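Acidocalcisomal pyrophosphatase (Trypanosoma brucei brucei, PDB 5C5V) probably hydrolyses inorganic pyrophosphate to phosphate with the help of magnesium ions, as a soluble pyrophosphatase with an EF-hand region. Local coordinates at residues G199-T204 with V223-I228; T204-E209 with T217-P222. All blocks are in the same frame, centred on the assembly; numbering follows the deposited sequence.

Contact 1: G199-T204 with V223-I228. With MG (magnesium ion), chain E; MG (magnesium ion), chain G; 2PN (imidodiphosphoric acid), chain C.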
# COMPACT_ATOMS: atom_id res chain seq x y z
N GLY A 199 12.21 14.29 -15.32
CA GLY A 199 13.42 14.99 -14.95
C GLY A 199 14.68 14.31 -15.45
O GLY A 199 14.72 13.80 -16.56
N ALA A 200 15.71 14.31 -14.62
CA ALA A 200 17.00 13.81 -15.05
C ALA A 200 17.80 13.22 -13.90
O ALA A 200 17.50 13.45 -12.73
CB ALA A 200 17.78 14.93 -15.72
N PHE A 201 18.81 12.43 -14.26
CA PHE A 201 19.75 11.91 -13.29
C PHE A 201 20.98 12.80 -13.27
O PHE A 201 21.58 13.05 -14.32
CB PHE A 201 20.15 10.46 -13.62
CG PHE A 201 19.05 9.45 -13.40
CD1 PHE A 201 18.61 9.15 -12.12
CD2 PHE A 201 18.46 8.80 -14.47
CE1 PHE A 201 17.60 8.23 -11.91
CE2 PHE A 201 17.44 7.86 -14.26
CZ PHE A 201 17.02 7.58 -12.97
N PRO A 202 21.38 13.26 -12.08
CA PRO A 202 22.61 14.05 -11.99
C PRO A 202 23.84 13.20 -12.35
O PRO A 202 23.74 11.98 -12.29
CB PRO A 202 22.65 14.48 -10.52
CG PRO A 202 21.88 13.42 -9.81
CD PRO A 202 20.77 13.03 -10.76
N GLN A 203 24.94 13.85 -12.73
CA GLN A 203 26.22 13.17 -12.98
C GLN A 203 26.10 12.13 -14.10
O GLN A 203 26.75 11.09 -14.06
CB GLN A 203 26.75 12.53 -11.69
CG GLN A 203 26.84 13.51 -10.53
CD GLN A 203 27.49 12.93 -9.27
OE1 GLN A 203 27.39 11.72 -8.99
NE2 GLN A 203 28.16 13.79 -8.51
N THR A 204 25.25 12.44 -15.07
CA THR A 204 25.18 11.67 -16.31
C THR A 204 25.20 12.63 -17.49
O THR A 204 24.86 13.81 -17.36
CB THR A 204 23.91 10.80 -16.42
OG1 THR A 204 22.76 11.66 -16.43
CG2 THR A 204 23.81 9.83 -15.26
N VAL A 223 20.87 12.16 -18.56
CA VAL A 223 19.93 11.08 -18.84
C VAL A 223 18.54 11.39 -18.27
O VAL A 223 18.39 11.83 -17.13
CB VAL A 223 20.45 9.74 -18.26
CG1 VAL A 223 19.39 8.63 -18.36
CG2 VAL A 223 21.72 9.32 -18.97
N ASP A 224 17.52 11.15 -19.10
CA ASP A 224 16.15 11.49 -18.76
C ASP A 224 15.47 10.37 -17.98
O ASP A 224 15.68 9.20 -18.24
CB ASP A 224 15.35 11.80 -20.03
CG ASP A 224 15.86 13.04 -20.76
OD1 ASP A 224 16.20 14.04 -20.08
OD2 ASP A 224 15.94 13.01 -22.00
N ALA A 225 14.64 10.75 -17.01
CA ALA A 225 13.94 9.78 -16.18
C ALA A 225 12.44 10.09 -16.07
O ALA A 225 12.03 11.25 -15.98
CB ALA A 225 14.58 9.72 -14.80
N VAL A 226 11.63 9.03 -16.09
CA VAL A 226 10.20 9.16 -15.85
C VAL A 226 9.87 8.45 -14.54
O VAL A 226 10.04 7.24 -14.43
CB VAL A 226 9.38 8.55 -17.00
CG1 VAL A 226 7.94 9.01 -16.91
CG2 VAL A 226 9.99 8.95 -18.33
N GLU A 227 9.41 9.19 -13.55
CA GLU A 227 9.08 8.57 -12.27
C GLU A 227 7.56 8.30 -12.19
O GLU A 227 6.75 9.22 -12.27
CB GLU A 227 9.55 9.45 -11.12
CG GLU A 227 9.51 8.78 -9.76
CD GLU A 227 8.11 8.76 -9.17
OE1 GLU A 227 7.35 9.73 -9.37
OE2 GLU A 227 7.77 7.77 -8.48
N ILE A 228 7.18 7.04 -12.03
CA ILE A 228 5.79 6.64 -12.28
C ILE A 228 4.95 6.50 -11.01
O ILE A 228 3.84 6.02 -11.06
CB ILE A 228 5.72 5.30 -13.04
CG1 ILE A 228 6.29 4.18 -12.18
CG2 ILE A 228 6.46 5.40 -14.37
CD1 ILE A 228 6.40 2.85 -12.91
MG MG E . 16.91 14.02 -23.43
MG MG G . 16.33 15.87 -20.81
P1 2PN C . 13.04 17.40 -25.17
O1 2PN C . 13.59 18.85 -25.24
O2 2PN C . 13.77 16.54 -26.24
O3 2PN C . 11.50 17.44 -25.35
N1 2PN C . 13.31 16.81 -23.67
P2 2PN C . 14.78 16.40 -23.08
O4 2PN C . 15.79 17.60 -23.22
O5 2PN C . 15.29 15.24 -23.91
O6 2PN C . 14.67 16.03 -21.67
O HOH W 1 18.71 13.27 -22.38
O HOH W 2 17.39 15.67 -22.55
O HOH W 3 18.27 15.85 -19.53
O HOH W 4 16.57 18.10 -20.61
O HOH W 5 15.59 16.00 -18.88

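Contact 2: T204-E209 with T217-P222. With MG (magnesium ion), chain E.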
# COMPACT_ATOMS: atom_id res chain seq x y z
N THR A 204 25.25 12.44 -15.07
CA THR A 204 25.18 11.67 -16.31
C THR A 204 25.20 12.63 -17.49
O THR A 204 24.86 13.81 -17.36
CB THR A 204 23.91 10.80 -16.42
OG1 THR A 204 22.76 11.66 -16.43
CG2 THR A 204 23.81 9.83 -15.26
N TRP A 205 25.53 12.11 -18.66
CA TRP A 205 25.55 12.91 -19.86
C TRP A 205 25.40 12.02 -21.10
O TRP A 205 26.14 11.04 -21.28
CB TRP A 205 26.85 13.73 -19.92
CG TRP A 205 27.03 14.58 -21.15
CD1 TRP A 205 26.17 15.53 -21.63
CD2 TRP A 205 28.15 14.56 -22.04
NE1 TRP A 205 26.68 16.09 -22.78
CE2 TRP A 205 27.90 15.52 -23.05
CE3 TRP A 205 29.33 13.82 -22.09
CZ2 TRP A 205 28.80 15.75 -24.09
CZ3 TRP A 205 30.23 14.06 -23.13
CH2 TRP A 205 29.95 15.02 -24.11
N GLU A 206 24.43 12.35 -21.95
CA GLU A 206 24.27 11.65 -23.22
C GLU A 206 25.31 12.20 -24.20
O GLU A 206 25.04 13.13 -24.97
CB GLU A 206 22.85 11.82 -23.78
CG GLU A 206 21.76 11.30 -22.85
CD GLU A 206 21.53 9.80 -22.98
OE1 GLU A 206 22.46 9.07 -23.37
OE2 GLU A 206 20.40 9.34 -22.69
N SER A 207 26.50 11.61 -24.15
CA SER A 207 27.67 12.11 -24.86
C SER A 207 27.46 12.30 -26.37
O SER A 207 26.96 11.42 -27.06
CB SER A 207 28.84 11.15 -24.65
OG SER A 207 29.95 11.58 -25.40
N THR A 208 27.90 13.46 -26.85
CA THR A 208 27.90 13.75 -28.27
C THR A 208 29.09 13.10 -28.98
O THR A 208 29.25 13.23 -30.19
CB THR A 208 27.93 15.26 -28.53
OG1 THR A 208 29.14 15.82 -27.99
CG2 THR A 208 26.73 15.93 -27.88
N GLU A 209 29.94 12.41 -28.23
CA GLU A 209 31.12 11.79 -28.81
C GLU A 209 30.97 10.27 -28.88
O GLU A 209 31.85 9.57 -29.37
CB GLU A 209 32.39 12.13 -28.01
CG GLU A 209 32.63 13.61 -27.75
CD GLU A 209 33.95 13.87 -26.99
N THR A 217 24.61 9.55 -31.89
CA THR A 217 25.23 10.04 -30.66
C THR A 217 24.11 10.53 -29.73
O THR A 217 22.94 10.47 -30.11
CB THR A 217 26.23 11.16 -30.94
OG1 THR A 217 25.57 12.25 -31.58
CG2 THR A 217 27.34 10.66 -31.86
N GLY A 218 24.47 11.00 -28.54
CA GLY A 218 23.49 11.38 -27.53
C GLY A 218 22.93 12.78 -27.70
O GLY A 218 23.46 13.57 -28.48
N ASP A 219 21.90 13.11 -26.94
CA ASP A 219 21.23 14.39 -27.12
C ASP A 219 21.87 15.51 -26.29
O ASP A 219 21.29 16.57 -26.13
CB ASP A 219 19.72 14.27 -26.79
CG ASP A 219 19.41 14.37 -25.30
OD1 ASP A 219 18.29 14.81 -24.98
OD2 ASP A 219 20.28 14.02 -24.45
N ASN A 220 23.08 15.25 -25.78
CA ASN A 220 23.90 16.27 -25.13
C ASN A 220 23.34 16.77 -23.79
O ASN A 220 23.67 17.86 -23.35
CB ASN A 220 24.09 17.46 -26.08
CG ASN A 220 25.31 18.30 -25.73
OD1 ASN A 220 26.30 17.79 -25.20
ND2 ASN A 220 25.25 19.59 -26.05
N ASP A 221 22.51 15.96 -23.14
CA ASP A 221 21.83 16.32 -21.90
C ASP A 221 22.02 15.23 -20.85
O ASP A 221 22.40 14.11 -21.19
CB ASP A 221 20.32 16.53 -22.12
CG ASP A 221 19.94 17.99 -22.29
OD1 ASP A 221 20.50 18.86 -21.60
OD2 ASP A 221 19.04 18.28 -23.11
N PRO A 222 21.76 15.54 -19.58
CA PRO A 222 21.70 14.45 -18.60
C PRO A 222 20.68 13.39 -19.01
O PRO A 222 19.75 13.70 -19.75
CB PRO A 222 21.25 15.16 -17.32
CG PRO A 222 21.65 16.57 -17.51
CD PRO A 222 21.51 16.85 -18.96
MG MG E . 16.91 14.02 -23.43
O HOH W 6 27.87 13.73 -32.25
O HOH W 1 18.71 13.27 -22.38
O HOH W 2 17.39 15.67 -22.55

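Contact 1: G199-T204 with V223-I228
Asp224 and Ala200 face each other as a non-hydrogen-bonded antiparallel pair in the wall of the pyrophosphatase active site, their CA atoms 4.5 Å apart. Ala200 keeps its side of the pair slim, while the carboxylate of Asp224 bridges two magnesium ions: OD1 binds one at 2.0 Å and OD2 the other at 2.0 Å. A carboxylate suits this post because its two oxygens can each serve a different cation. The ion on OD1 also takes O6 of imidodiphosphate, the ion on OD2 takes O5, and water 2 lies between the two ions. Asp219 and Asp256 join OD2 on its ion, and Lys258 hydrogen-bonds to OD2, which probably helps to fix the rotation of the carboxylate.

Behind the site, strands 197-200 and 224-227 belong to the curled beta-barrel sheet of the soluble pyrophosphatase fold. Gly199 and Ala225 form the hydrogen-bonded pair, exchanging two backbone bonds of 3.1 Å, Gly199 N to Ala225 O and Ala225 N to Gly199 O. Phe201 N hydrogen-bonds to Val223 O, extending the pairing by one more link. Past the strand end, Thr204 OG1 replaces a backbone acceptor: it receives Val223 N at 2.9 Å and donates to Phe201 O at 2.8 Å, tying the turn to itself. Its chi1 of 63° sets OG1 between backbone N and carbonyl carbon, where it can meet both. The Phe201 ring meets Val223 CG1 with its edge, and its CE2 lies 3.5 Å from Ala225 CB, the small methyl leaving room for the large ring. Val259 and Ile323 extend this apolar layer.

Contact 2: T204-E209 with T217-P222
Glu206 and Asp219 meet through aliphatic carbon and carboxylate oxygen: Asp219 OD2 lies 3.4 Å from Glu206 CB, with the two carboxylate planes perpendicular. Asp219 OD1 binds magnesium at 2.2 Å, leaving OD2 to accept from metal-bound water 1 at 2.7 Å and, weakly, from Asp221 N. OD1 is thus a first-shell ligand, and OD2 steadies a first-shell water from the second shell. Pro222 O also accepts from water 1. Asp219 and Asp221 both line the imidodiphosphate pocket of the active site; Asp221, itself a magnesium-binding residue, weakly accepts from water 2 through OD2.

The backbone of 204-209 holds this acidic loop in place. Glu206 gives its N to Asp221 O at 2.8 Å and takes Asn220 N on its own O. Gly218 N reaches Ser207 O at 2.9 Å; lacking a side chain, Gly218 lets its CA lie 3.5 Å from Glu206 O. Asn220 adopts left-handed helical angles, which asparagine tolerates well, and swings its amide anti to its backbone N (chi1 -158°). OD1 thereby accepts Trp205 NE1 at 3.0 Å, lying nearly in the indole plane, while NE1 approaches from above the plane of the Asn220 carbonyl group, off its lone pairs, ring and amide turned 63° apart.

Farther out, Trp205 and Ser207 lean on helix 316-336, Trp205 and Pro222 on Trp129 of helix 128-131, and Glu206 and Asp219 on strand 254-263.

Overall arrangement
Contact 1 is wholly buried, whereas contact 2 lies nearer the surface, with Thr208 exposed. Along the chain, contact 2 falls within the connection between the two strands of contact 1. Thr204 takes part in both, and Pro222 CB packs on Ala200 CB at the seam. Contact 1 is built from regular strand pairing with an apolar back; contact 2 relies on irregular backbone bonds, an indole-amide bond and waters. The segments 217-222 and 223-228 together carry the aspartate-rich PPase signature, and Asp219 and Asp224 approach each other on one magnesium ion, which probably offsets their like charges. Helix 316-336 flanks both contacts.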